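Local coordinates for protein 2,3-dimethylmalate lyase (Aspergillus niger, PDB 3FA4) that is a lyase built on a TIM-barrel fold and carries a bound magnesium ion, at residues B[198-201]-B[202-205]; B[99-102]-B[103-107]; B[66-69]-B[70-74]; B[76-79]-B[80-83]. One frame throughout, in Å; residues are numbered along the deposited sequence.

Overall arrangement
Along the chain the order is contact 3, contact 4, contact 2 and contact 1. The first three follow the barrel from helix 64-75, through the loop 76-82, past strand 83-86 to helix 94-107. They cluster: the centres of contacts 2 and 3 are 11 Å apart, and the centre of contact 4 lies 12 Å from contact 3 and 15 Å from contact 2. Contacts 2 and 3 meet at Ser107 and Glu72 and both reach the second subunit, so these helices serve both fold and assembly. Contact 1 stands apart on helix 195-204, its centre 30 to 32 Å from the others. All four belong to parts connecting the strands of one parallel sheet.

Contact 1: B[198-201]-B[202-205]; sequences ARQV and IQDL
Gln200 and Asp204 meet one helical turn apart, their side chains running at an oblique angle to each other. The flat ends are not stacked, for the amide and carboxylate planes stand 46° apart. Nearer the backbone than the amide, Gln200 CG lies 3.4 Å from Asp204 OD2. Gln200 has CG opposite its backbone N and then bends at the second torsion (62°), which brings its end nearer to Asp204 and Gln203. The same OD2 is hydrogen-bonded to Tyr169 OH, and this partner probably fixes the rotation of the carboxylate. The amide planes of Gln203 and Gln200 are nearly perpendicular, 81° apart. Along the helix backbone, Asp204 N donates to Gln200 O at 2.7 Å. Leu205 N closes the last turn on Val201 O at 3.0 Å. Leu205 is also where helical geometry stops. Beside this turn, Val201 CG2 touches Leu205 CD1 at 3.9 Å, a methyl-to-methyl contact between buried side chains. Ile202 turns back toward the start of the stretch, and its CD1 comes unusually close to Ala198 O, 3.1 Å. Helix 195-204 links strand 186-189 to strand 211-213. Val201 and Leu205 pack on helix 169-181, through Tyr169 and Leu176. Ala198 and Ile202 meet Met231 of helix 225-231 and Phe233 in the loop beyond.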
ATOM      1  N   ALA B 198     -39.114  -9.751  -8.478  1.00 34.66           N
ATOM      2  CA  ALA B 198     -38.409  -8.657  -9.138  1.00 33.72           C
ATOM      3  C   ALA B 198     -39.352  -7.605  -9.697  1.00 34.87           C
ATOM      4  O   ALA B 198     -39.052  -6.415  -9.638  1.00 36.24           O
ATOM      5  CB  ALA B 198     -37.494  -9.208 -10.220  1.00 34.04           C
ATOM      6  N   ARG B 199     -40.485  -8.029 -10.247  1.00 33.92           N
ATOM      7  CA  ARG B 199     -41.525  -7.101 -10.608  1.00 34.29           C
ATOM      8  C   ARG B 199     -42.151  -6.383  -9.381  1.00 33.89           C
ATOM      9  O   ARG B 199     -42.254  -5.181  -9.390  1.00 32.86           O
ATOM     10  CB  ARG B 199     -42.569  -7.788 -11.471  1.00 33.84           C
ATOM     11  CG  ARG B 199     -42.008  -8.349 -12.782  1.00 34.54           C
ATOM     12  CD  ARG B 199     -43.154  -8.868 -13.742  1.00 34.15           C
ATOM     13  NE  ARG B 199     -42.491  -9.638 -14.774  1.00 36.33           N
ATOM     14  CZ  ARG B 199     -42.435 -10.969 -14.822  1.00 37.64           C
ATOM     15  NH1 ARG B 199     -43.121 -11.726 -13.938  1.00 39.51           N
ATOM     16  NH2 ARG B 199     -41.700 -11.546 -15.773  1.00 30.61           N
ATOM     17  N   GLN B 200     -42.487  -7.116  -8.303  1.00 34.99           N
ATOM     18  CA  GLN B 200     -42.986  -6.510  -7.061  1.00 33.88           C
ATOM     19  C   GLN B 200     -42.049  -5.423  -6.495  1.00 34.86           C
ATOM     20  O   GLN B 200     -42.539  -4.332  -6.090  1.00 35.68           O
ATOM     21  CB  GLN B 200     -43.298  -7.572  -5.987  1.00 34.22           C
ATOM     22  CG  GLN B 200     -44.188  -7.065  -4.853  1.00 33.47           C
ATOM     23  CD  GLN B 200     -45.546  -6.646  -5.380  1.00 38.00           C
ATOM     24  OE1 GLN B 200     -46.024  -5.517  -5.193  1.00 35.76           O
ATOM     25  NE2 GLN B 200     -46.158  -7.560  -6.114  1.00 39.86           N
ATOM     26  N   VAL B 201     -40.742  -5.668  -6.453  1.00 33.36           N
ATOM     27  CA  VAL B 201     -39.848  -4.733  -5.744  1.00 34.85           C
ATOM     28  C   VAL B 201     -39.676  -3.454  -6.532  1.00 35.88           C
ATOM     29  O   VAL B 201     -39.530  -2.394  -5.934  1.00 35.37           O
ATOM     30  CB  VAL B 201     -38.486  -5.347  -5.267  1.00 35.00           C
ATOM     31  CG1 VAL B 201     -37.605  -5.645  -6.428  1.00 35.58           C
ATOM     32  CG2 VAL B 201     -37.761  -4.438  -4.236  1.00 32.78           C
ATOM     33  N   ILE B 202     -39.735  -3.557  -7.875  1.00 36.54           N
ATOM     34  CA  ILE B 202     -39.788  -2.392  -8.747  1.00 35.34           C
ATOM     35  C   ILE B 202     -41.034  -1.556  -8.415  1.00 36.05           C
ATOM     36  O   ILE B 202     -40.947  -0.333  -8.262  1.00 37.03           O
ATOM     37  CB  ILE B 202     -39.698  -2.785 -10.254  1.00 35.70           C
ATOM     38  CG1 ILE B 202     -38.269  -3.194 -10.562  1.00 35.75           C
ATOM     39  CG2 ILE B 202     -40.110  -1.618 -11.204  1.00 31.83           C
ATOM     40  CD1 ILE B 202     -38.178  -4.205 -11.639  1.00 37.46           C
ATOM     41  N   GLN B 203     -42.181  -2.206  -8.276  1.00 36.15           N
ATOM     42  CA  GLN B 203     -43.435  -1.509  -7.929  1.00 36.14           C
ATOM     43  C   GLN B 203     -43.476  -0.969  -6.497  1.00 35.32           C
ATOM     44  O   GLN B 203     -43.954   0.113  -6.288  1.00 35.89           O
ATOM     45  CB  GLN B 203     -44.638  -2.409  -8.226  1.00 36.49           C
ATOM     46  CG  GLN B 203     -45.914  -1.992  -7.492  1.00 37.66           C
ATOM     47  CD  GLN B 203     -47.081  -2.965  -7.694  1.00 40.10           C
ATOM     48  OE1 GLN B 203     -47.338  -3.413  -8.840  1.00 42.30           O
ATOM     49  NE2 GLN B 203     -47.834  -3.266  -6.594  1.00 40.97           N
ATOM     50  N   ASP B 204     -42.923  -1.709  -5.531  1.00 34.74           N
ATOM     51  CA  ASP B 204     -42.817  -1.324  -4.142  1.00 33.75           C
ATOM     52  C   ASP B 204     -41.925  -0.138  -3.827  1.00 34.54           C
ATOM     53  O   ASP B 204     -42.224   0.651  -2.906  1.00 33.85           O
ATOM     54  CB  ASP B 204     -42.397  -2.528  -3.301  1.00 34.60           C
ATOM     55  CG  ASP B 204     -43.550  -3.489  -3.063  1.00 34.53           C
ATOM     56  OD1 ASP B 204     -44.701  -3.120  -3.361  1.00 37.50           O
ATOM     57  OD2 ASP B 204     -43.342  -4.605  -2.607  1.00 34.99           O
ATOM     58  N   LEU B 205     -40.839  -0.007  -4.585  1.00 33.86           N
ATOM     59  CA  LEU B 205     -39.946   1.121  -4.459  1.00 33.43           C
ATOM     60  C   LEU B 205     -40.022   1.930  -5.734  1.00 33.48           C
ATOM     61  O   LEU B 205     -39.021   2.357  -6.264  1.00 33.36           O
ATOM     62  CB  LEU B 205     -38.517   0.632  -4.214  1.00 32.93           C
ATOM     63  CG  LEU B 205     -38.389  -0.069  -2.855  1.00 33.01           C
ATOM     64  CD1 LEU B 205     -37.112  -0.916  -2.793  1.00 34.35           C
ATOM     65  CD2 LEU B 205     -38.407   0.965  -1.789  1.00 29.16           C
TER

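Contact 2: B[99-102]-B[103-107]; sequences RTTE and QYSRS
Thr101 O is gripped twice by Ser105. The hydroxyl OG of Ser105 donates to Thr101 O at a short 2.5 Å, and Ser105 N reaches the same oxygen at 3.0 Å. The two donors come from opposite faces of the carbonyl plane. Ser105 OG lies beside its own backbone N (chi1 -54°), which bends the hydroxyl back over the preceding turn. This OG is also bonded to Ser153 OG. One residue earlier, Thr100 CG2 sits over one face of the Tyr104 ring, toward its rim. It is a CH-pi contact, with the methyl 4.2 Å from the ring centroid and 20° off the normal. The phenol oxygen is held by Asp86 O. On another side of the helix, Arg106 bends at its third torsion (-54°), which brings the guanidinium back to Glu102. Glu102 O lies over one face of it, toward the rim. Water 1 sits at the edge of that group and bridges the pair. It donates to Glu102 OE1 at 2.7 Å and accepts from Arg106 NH1 at 3.3 Å. The two charged groups are linked through water and do not touch, while Arg106 NE forms a salt bridge with Glu72 of the second subunit. Helix 94-107 is the crossover between parallel strands 83-86 and 111-114. Tyr104 faces Met67 of helix 64-75, and Thr101 packs on Ala144 and Ala147 of helix 134-151.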
ATOM      1  N   ARG B  99     -14.682   8.142   5.431  1.00 35.47           N
ATOM      2  CA  ARG B  99     -13.344   7.883   4.878  1.00 35.02           C
ATOM      3  C   ARG B  99     -13.348   7.082   3.613  1.00 34.54           C
ATOM      4  O   ARG B  99     -12.617   7.410   2.702  1.00 34.61           O
ATOM      5  CB  ARG B  99     -12.449   7.196   5.902  1.00 33.55           C
ATOM      6  CG  ARG B  99     -12.023   8.143   6.984  1.00 37.15           C
ATOM      7  CD  ARG B  99     -10.898   7.591   7.902  1.00 38.49           C
ATOM      8  NE  ARG B  99      -9.653   7.198   7.213  1.00 37.19           N
ATOM      9  CZ  ARG B  99      -8.540   7.938   7.177  1.00 37.87           C
ATOM     10  NH1 ARG B  99      -8.521   9.134   7.727  1.00 37.15           N
ATOM     11  NH2 ARG B  99      -7.440   7.521   6.525  1.00 42.20           N
ATOM     12  N   THR B 100     -14.147   6.017   3.565  1.00 34.88           N
ATOM     13  CA  THR B 100     -14.305   5.170   2.363  1.00 34.11           C
ATOM     14  C   THR B 100     -14.950   6.011   1.234  1.00 33.73           C
ATOM     15  O   THR B 100     -14.576   5.931   0.088  1.00 33.12           O
ATOM     16  CB  THR B 100     -15.300   4.028   2.669  1.00 34.06           C
ATOM     17  OG1 THR B 100     -14.834   3.231   3.735  1.00 33.06           O
ATOM     18  CG2 THR B 100     -15.643   3.144   1.392  1.00 34.97           C
ATOM     19  N   THR B 101     -15.937   6.803   1.613  1.00 33.62           N
ATOM     20  CA  THR B 101     -16.738   7.619   0.659  1.00 33.81           C
ATOM     21  C   THR B 101     -15.814   8.646  -0.007  1.00 34.15           C
ATOM     22  O   THR B 101     -15.840   8.760  -1.191  1.00 33.10           O
ATOM     23  CB  THR B 101     -17.938   8.260   1.376  1.00 33.38           C
ATOM     24  OG1 THR B 101     -18.761   7.224   1.960  1.00 35.11           O
ATOM     25  CG2 THR B 101     -18.816   9.122   0.440  1.00 32.19           C
ATOM     26  N   GLU B 102     -14.987   9.333   0.802  1.00 34.42           N
ATOM     27  CA  GLU B 102     -14.057  10.377   0.382  1.00 34.41           C
ATOM     28  C   GLU B 102     -12.919   9.847  -0.548  1.00 34.45           C
ATOM     29  O   GLU B 102     -12.619  10.468  -1.596  1.00 35.06           O
ATOM     30  CB  GLU B 102     -13.453  11.075   1.629  1.00 33.44           C
ATOM     31  CG  GLU B 102     -14.418  11.863   2.412  1.00 33.33           C
ATOM     32  CD  GLU B 102     -14.070  11.980   3.901  1.00 35.88           C
ATOM     33  OE1 GLU B 102     -12.996  11.492   4.382  1.00 37.66           O
ATOM     34  OE2 GLU B 102     -14.899  12.587   4.613  1.00 36.71           O
ATOM     35  N   GLN B 103     -12.271   8.761  -0.106  1.00 33.32           N
ATOM     36  CA  GLN B 103     -11.290   8.005  -0.855  1.00 33.36           C
ATOM     37  C   GLN B 103     -11.801   7.386  -2.170  1.00 34.23           C
ATOM     38  O   GLN B 103     -11.158   7.524  -3.191  1.00 35.81           O
ATOM     39  CB  GLN B 103     -10.713   6.916   0.036  1.00 32.18           C
ATOM     40  CG  GLN B 103      -9.838   7.463   1.096  1.00 33.33           C
ATOM     41  CD  GLN B 103      -9.093   6.427   1.808  1.00 35.97           C
ATOM     42  OE1 GLN B 103      -8.802   5.389   1.225  1.00 39.20           O
ATOM     43  NE2 GLN B 103      -8.716   6.691   3.073  1.00 33.71           N
ATOM     44  N   TYR B 104     -12.927   6.693  -2.163  1.00 34.17           N
ATOM     45  CA  TYR B 104     -13.601   6.300  -3.424  1.00 34.11           C
ATOM     46  C   TYR B 104     -13.906   7.481  -4.341  1.00 33.92           C
ATOM     47  O   TYR B 104     -13.701   7.395  -5.539  1.00 34.79           O
ATOM     48  CB  TYR B 104     -14.913   5.547  -3.132  1.00 34.07           C
ATOM     49  CG  TYR B 104     -14.786   4.020  -2.919  1.00 34.09           C
ATOM     50  CD1 TYR B 104     -13.753   3.484  -2.188  1.00 35.11           C
ATOM     51  CD2 TYR B 104     -15.760   3.127  -3.448  1.00 33.68           C
ATOM     52  CE1 TYR B 104     -13.665   2.088  -1.974  1.00 32.81           C
ATOM     53  CE2 TYR B 104     -15.674   1.742  -3.251  1.00 32.06           C
ATOM     54  CZ  TYR B 104     -14.617   1.257  -2.515  1.00 31.91           C
ATOM     55  OH  TYR B 104     -14.513  -0.065  -2.325  1.00 32.02           O
ATOM     56  N   SER B 105     -14.408   8.582  -3.802  1.00 34.08           N
ATOM     57  CA  SER B 105     -14.676   9.760  -4.605  1.00 35.07           C
ATOM     58  C   SER B 105     -13.435  10.329  -5.270  1.00 34.77           C
ATOM     59  O   SER B 105     -13.426  10.455  -6.486  1.00 34.33           O
ATOM     60  CB  SER B 105     -15.333  10.830  -3.748  1.00 36.05           C
ATOM     61  OG  SER B 105     -16.465  10.232  -3.155  1.00 40.14           O
ATOM     62  N   ARG B 106     -12.410  10.697  -4.474  1.00 34.01           N
ATOM     63  CA  ARG B 106     -11.072  11.112  -4.994  1.00 33.29           C
ATOM     64  C   ARG B 106     -10.468  10.181  -6.032  1.00 32.67           C
ATOM     65  O   ARG B 106      -9.825  10.635  -6.932  1.00 33.61           O
ATOM     66  CB  ARG B 106     -10.057  11.311  -3.847  1.00 33.29           C
ATOM     67  CG  ARG B 106     -10.399  12.482  -2.981  1.00 35.23           C
ATOM     68  CD  ARG B 106      -9.216  12.934  -2.079  1.00 33.84           C
ATOM     69  NE  ARG B 106      -8.665  11.850  -1.264  1.00 29.66           N
ATOM     70  CZ  ARG B 106      -9.055  11.632  -0.020  1.00 31.70           C
ATOM     71  NH1 ARG B 106      -9.998  12.423   0.514  1.00 31.32           N
ATOM     72  NH2 ARG B 106      -8.498  10.652   0.702  1.00 30.84           N
ATOM     73  N   SER B 107     -10.633   8.865  -5.865  1.00 33.92           N
ATOM     74  CA  SER B 107     -10.240   7.825  -6.830  1.00 32.91           C
ATOM     75  C   SER B 107     -10.994   7.771  -8.157  1.00 32.88           C
ATOM     76  O   SER B 107     -10.545   7.171  -9.090  1.00 32.94           O
ATOM     77  CB  SER B 107     -10.431   6.483  -6.204  1.00 33.60           C
ATOM     78  OG  SER B 107      -9.542   6.295  -5.124  1.00 35.50           O
TER
HETATM   79  O   HOH W   1     -10.408  11.436   3.624  1.00 26.04           O

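Contact 3: B[66-69]-B[70-74]; sequences DMRA and NAEMI
Arg68 and Glu72 both place CG opposite the backbone N, with chi1 of -177° and -173°. The two side chains therefore leave the helix one turn apart and run side by side, pointing the same way. Glu72 is extended, while Arg68 bends at its second torsion, and this brings NE to the carboxylate. Arg68 NE donates to Glu72 OE2 at 3.1 Å, as part of a salt bridge. A weak bond from Arg68 NH2 to the same OE2 is longer, at 3.3 Å. Both donors thus share one oxygen. NE meets OE2 nearly along its C-O axis, but OE2 lies 29° out of the guanidinium plane. Ser107 OG probably also bonds to OE2. This i to i+4 salt bridge lies on helix 64-75, one of the outer helices of the TIM barrel, and belongs to a larger charged group between subunits. There Glu72 OE1 pairs with Arg68 and Arg106 of the second subunit, and Arg68 NH2 pairs with Glu72 of that subunit. Several cations round a buried carboxylate would probably keep it ionised. The backbone bond from Glu72 N to Arg68 O, 3.0 Å, joins the same two residues. On the barrel side, Ala71 CB lies 3.6 Å from Met67 O. Ala71 packs on Met44 and Ala85, and the side chain of Met67 is about 6 Å from the magnesium ion, which is bound by Asp86 and Asp88.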
ATOM      1  N   ASP B  66      -6.962  -2.284   0.306  1.00 34.79           N
ATOM      2  CA  ASP B  66      -7.092  -3.167  -0.872  1.00 34.65           C
ATOM      3  C   ASP B  66      -8.120  -2.726  -1.903  1.00 35.06           C
ATOM      4  O   ASP B  66      -7.851  -2.711  -3.104  1.00 35.09           O
ATOM      5  CB  ASP B  66      -7.463  -4.566  -0.464  1.00 34.72           C
ATOM      6  CG  ASP B  66      -6.565  -5.128   0.625  1.00 33.78           C
ATOM      7  OD1 ASP B  66      -5.367  -4.774   0.765  1.00 35.10           O
ATOM      8  OD2 ASP B  66      -7.100  -5.915   1.392  1.00 34.15           O
ATOM      9  N   MET B  67      -9.316  -2.454  -1.393  1.00 35.43           N
ATOM     10  CA  MET B  67     -10.512  -2.327  -2.120  1.00 36.16           C
ATOM     11  C   MET B  67     -10.511  -1.026  -2.873  1.00 36.20           C
ATOM     12  O   MET B  67     -10.832  -0.999  -4.034  1.00 36.78           O
ATOM     13  CB  MET B  67     -11.651  -2.423  -1.087  1.00 37.60           C
ATOM     14  CG  MET B  67     -11.998  -3.887  -0.776  1.00 37.93           C
ATOM     15  SD  MET B  67     -13.005  -4.702  -2.093  1.00 39.66           S
ATOM     16  CE  MET B  67     -12.386  -6.334  -1.914  1.00 42.96           C
ATOM     17  N   ARG B  68     -10.145   0.064  -2.192  1.00 35.67           N
ATOM     18  CA  ARG B  68      -9.886   1.349  -2.836  1.00 35.10           C
ATOM     19  C   ARG B  68      -8.738   1.339  -3.850  1.00 34.96           C
ATOM     20  O   ARG B  68      -8.831   2.027  -4.855  1.00 34.70           O
ATOM     21  CB  ARG B  68      -9.577   2.398  -1.771  1.00 36.03           C
ATOM     22  CG  ARG B  68      -9.356   3.798  -2.354  1.00 35.66           C
ATOM     23  CD  ARG B  68      -7.882   4.136  -2.477  1.00 37.74           C
ATOM     24  NE  ARG B  68      -7.757   5.455  -3.102  1.00 40.42           N
ATOM     25  CZ  ARG B  68      -7.446   6.588  -2.472  1.00 39.40           C
ATOM     26  NH1 ARG B  68      -7.190   6.616  -1.181  1.00 38.10           N
ATOM     27  NH2 ARG B  68      -7.357   7.691  -3.148  1.00 41.33           N
ATOM     28  N   ALA B  69      -7.643   0.599  -3.589  1.00 34.43           N
ATOM     29  CA  ALA B  69      -6.528   0.588  -4.556  1.00 33.43           C
ATOM     30  C   ALA B  69      -7.004  -0.060  -5.868  1.00 33.32           C
ATOM     31  O   ALA B  69      -6.707   0.444  -6.985  1.00 32.63           O
ATOM     32  CB  ALA B  69      -5.324  -0.040  -4.008  1.00 33.75           C
ATOM     33  N   ASN B  70      -7.859  -1.075  -5.724  1.00 33.81           N
ATOM     34  CA  ASN B  70      -8.358  -1.852  -6.882  1.00 33.57           C
ATOM     35  C   ASN B  70      -9.402  -1.050  -7.621  1.00 33.87           C
ATOM     36  O   ASN B  70      -9.294  -0.965  -8.826  1.00 34.60           O
ATOM     37  CB  ASN B  70      -8.802  -3.287  -6.510  1.00 33.89           C
ATOM     38  CG  ASN B  70      -8.713  -4.275  -7.698  1.00 35.11           C
ATOM     39  OD1 ASN B  70      -7.724  -4.360  -8.366  1.00 37.17           O
ATOM     40  ND2 ASN B  70      -9.743  -5.033  -7.914  1.00 35.60           N
ATOM     41  N   ALA B  71     -10.341  -0.396  -6.914  1.00 33.24           N
ATOM     42  CA  ALA B  71     -11.355   0.484  -7.587  1.00 34.44           C
ATOM     43  C   ALA B  71     -10.769   1.697  -8.272  1.00 34.55           C
ATOM     44  O   ALA B  71     -11.217   2.032  -9.375  1.00 38.01           O
ATOM     45  CB  ALA B  71     -12.540   0.900  -6.604  1.00 32.38           C
ATOM     46  N   GLU B  72      -9.825   2.411  -7.630  1.00 33.91           N
ATOM     47  CA  GLU B  72      -9.121   3.471  -8.287  1.00 32.55           C
ATOM     48  C   GLU B  72      -8.375   3.074  -9.545  1.00 33.83           C
ATOM     49  O   GLU B  72      -8.304   3.860 -10.492  1.00 34.57           O
ATOM     50  CB  GLU B  72      -8.119   4.118  -7.381  1.00 32.89           C
ATOM     51  CG  GLU B  72      -7.486   5.358  -8.040  1.00 33.44           C
ATOM     52  CD  GLU B  72      -6.646   6.217  -7.099  1.00 36.64           C
ATOM     53  OE1 GLU B  72      -5.941   7.121  -7.568  1.00 38.23           O
ATOM     54  OE2 GLU B  72      -6.645   5.934  -5.903  1.00 36.98           O
ATOM     55  N   MET B  73      -7.725   1.919  -9.528  1.00 34.29           N
ATOM     56  CA  MET B  73      -7.094   1.418 -10.703  1.00 36.54           C
ATOM     57  C   MET B  73      -8.105   1.112 -11.825  1.00 37.74           C
ATOM     58  O   MET B  73      -7.871   1.500 -12.993  1.00 39.41           O
ATOM     59  CB  MET B  73      -6.279   0.188 -10.343  1.00 36.44           C
ATOM     60  CG  MET B  73      -5.414  -0.318 -11.473  1.00 38.19           C
ATOM     61  SD  MET B  73      -6.247  -1.576 -12.462  1.00 39.09           S
ATOM     62  CE  MET B  73      -6.803  -2.772 -11.176  1.00 32.90           C
ATOM     63  N   ILE B  74      -9.215   0.436 -11.509  1.00 37.05           N
ATOM     64  CA  ILE B  74     -10.233   0.125 -12.558  1.00 36.61           C
ATOM     65  C   ILE B  74     -10.954   1.378 -13.086  1.00 37.04           C
ATOM     66  O   ILE B  74     -11.153   1.522 -14.272  1.00 37.66           O
ATOM     67  CB  ILE B  74     -11.218  -1.000 -12.030  1.00 37.87           C
ATOM     68  CG1 ILE B  74     -10.393  -2.283 -11.704  1.00 36.08           C
ATOM     69  CG2 ILE B  74     -12.350  -1.271 -13.020  1.00 35.48           C
ATOM     70  CD1 ILE B  74     -11.099  -3.400 -10.767  1.00 35.63           C
TER

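Contact 4: B[76-79]-B[80-83]; sequences NISP and STPV
Ser78 meets Thr81 across a type I beta turn. Ser78 CB lies 3.7 Å from Thr81 OG1 and a little further from Thr81 CB. Beyond it, Ser78 OG is placed opposite its own backbone N (chi1 172°), which carries the hydroxyl across the mouth of the turn. There it forms a hydrogen bond with Thr81 OG1 at 2.9 Å, in which either oxygen could be the donor. Ser78 OG has a second partner in water 2, at 3.2 Å. That water also binds Ser80 OG, at 2.6 Å, and so ties the two serines together although their hydroxyls do not bond directly. The turn itself is closed by Thr81 N, which donates to Ser78 O at 3.1 Å. The donor stands well above the carbonyl plane, 53° out of it, so this bond is not directed at a lone pair. Pro79 and Ser80 form the exposed corner. The turn lies in the loop that leads from helix 64-75 to strand 83-86, and Ser78 also packs on Leu35 of helix 28-37. Apart from the backbone bond, the contact is made by neutral hydroxyls and one water. Each of these groups can both give and accept a hydrogen bond, and the turn is held across this contact without any charged group.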
ATOM      1  N   ASN B  76      -9.673   4.217 -13.481  1.00 34.00           N
ATOM      2  CA  ASN B  76      -8.816   5.091 -14.225  1.00 33.80           C
ATOM      3  C   ASN B  76      -8.194   4.494 -15.441  1.00 34.20           C
ATOM      4  O   ASN B  76      -7.405   5.128 -16.061  1.00 35.99           O
ATOM      5  CB  ASN B  76      -7.817   5.767 -13.304  1.00 33.95           C
ATOM      6  CG  ASN B  76      -8.448   6.926 -12.534  1.00 33.19           C
ATOM      7  OD1 ASN B  76      -8.740   7.964 -13.094  1.00 34.80           O
ATOM      8  ND2 ASN B  76      -8.718   6.710 -11.271  1.00 34.97           N
ATOM      9  N   ILE B  77      -8.524   3.258 -15.757  1.00 34.43           N
ATOM     10  CA  ILE B  77      -8.306   2.652 -17.073  1.00 34.93           C
ATOM     11  C   ILE B  77      -8.966   3.450 -18.211  1.00 34.79           C
ATOM     12  O   ILE B  77      -8.274   3.869 -19.161  1.00 34.78           O
ATOM     13  CB  ILE B  77      -8.667   1.115 -17.099  1.00 34.07           C
ATOM     14  CG1 ILE B  77      -7.628   0.418 -16.255  1.00 35.08           C
ATOM     15  CG2 ILE B  77      -8.478   0.540 -18.556  1.00 35.45           C
ATOM     16  CD1 ILE B  77      -7.947  -0.977 -15.831  1.00 39.70           C
ATOM     17  N   SER B  78     -10.269   3.725 -18.055  1.00 35.62           N
ATOM     18  CA  SER B  78     -11.071   4.610 -18.952  1.00 35.07           C
ATOM     19  C   SER B  78     -11.831   5.529 -17.965  1.00 35.49           C
ATOM     20  O   SER B  78     -12.859   5.117 -17.469  1.00 36.34           O
ATOM     21  CB  SER B  78     -12.032   3.758 -19.818  1.00 33.57           C
ATOM     22  OG  SER B  78     -12.972   4.564 -20.584  1.00 33.87           O
ATOM     23  N   PRO B  79     -11.274   6.734 -17.592  1.00 36.19           N
ATOM     24  CA  PRO B  79     -11.958   7.610 -16.586  1.00 36.31           C
ATOM     25  C   PRO B  79     -13.416   8.116 -16.905  1.00 37.82           C
ATOM     26  O   PRO B  79     -14.130   8.592 -16.015  1.00 38.57           O
ATOM     27  CB  PRO B  79     -10.987   8.807 -16.402  1.00 35.44           C
ATOM     28  CG  PRO B  79      -9.717   8.461 -17.158  1.00 35.11           C
ATOM     29  CD  PRO B  79      -9.976   7.299 -18.062  1.00 35.69           C
ATOM     30  N   SER B  80     -13.866   8.020 -18.154  1.00 38.03           N
ATOM     31  CA  SER B  80     -15.170   8.545 -18.473  1.00 37.15           C
ATOM     32  C   SER B  80     -16.154   7.416 -18.461  1.00 37.65           C
ATOM     33  O   SER B  80     -17.361   7.651 -18.637  1.00 37.26           O
ATOM     34  CB  SER B  80     -15.171   9.212 -19.828  1.00 36.44           C
ATOM     35  OG  SER B  80     -14.798   8.274 -20.832  1.00 39.19           O
ATOM     36  N   THR B  81     -15.662   6.177 -18.275  1.00 37.28           N
ATOM     37  CA  THR B  81     -16.573   5.041 -18.100  1.00 35.75           C
ATOM     38  C   THR B  81     -16.875   4.805 -16.600  1.00 36.15           C
ATOM     39  O   THR B  81     -15.919   4.530 -15.833  1.00 35.03           O
ATOM     40  CB  THR B  81     -15.980   3.757 -18.638  1.00 35.96           C
ATOM     41  OG1 THR B  81     -15.737   3.893 -20.020  1.00 35.71           O
ATOM     42  CG2 THR B  81     -16.937   2.563 -18.417  1.00 32.45           C
ATOM     43  N   PRO B  82     -18.190   4.871 -16.194  1.00 35.06           N
ATOM     44  CA  PRO B  82     -18.587   4.654 -14.795  1.00 34.03           C
ATOM     45  C   PRO B  82     -18.150   3.286 -14.258  1.00 34.62           C
ATOM     46  O   PRO B  82     -18.423   2.283 -14.918  1.00 34.49           O
ATOM     47  CB  PRO B  82     -20.110   4.688 -14.846  1.00 33.83           C
ATOM     48  CG  PRO B  82     -20.440   5.573 -16.043  1.00 33.55           C
ATOM     49  CD  PRO B  82     -19.363   5.168 -17.055  1.00 34.20           C
ATOM     50  N   VAL B  83     -17.503   3.267 -13.105  1.00 33.33           N
ATOM     51  CA  VAL B  83     -17.237   2.064 -12.339  1.00 33.46           C
ATOM     52  C   VAL B  83     -18.076   2.003 -11.073  1.00 33.48           C
ATOM     53  O   VAL B  83     -18.059   2.899 -10.262  1.00 33.61           O
ATOM     54  CB  VAL B  83     -15.745   1.934 -11.998  1.00 34.40           C
ATOM     55  CG1 VAL B  83     -15.423   0.700 -11.152  1.00 30.91           C
ATOM     56  CG2 VAL B  83     -14.903   2.000 -13.236  1.00 34.69           C
TER
HETATM   57  O   HOH W   2     -12.275   7.671 -20.909  1.00 34.37           O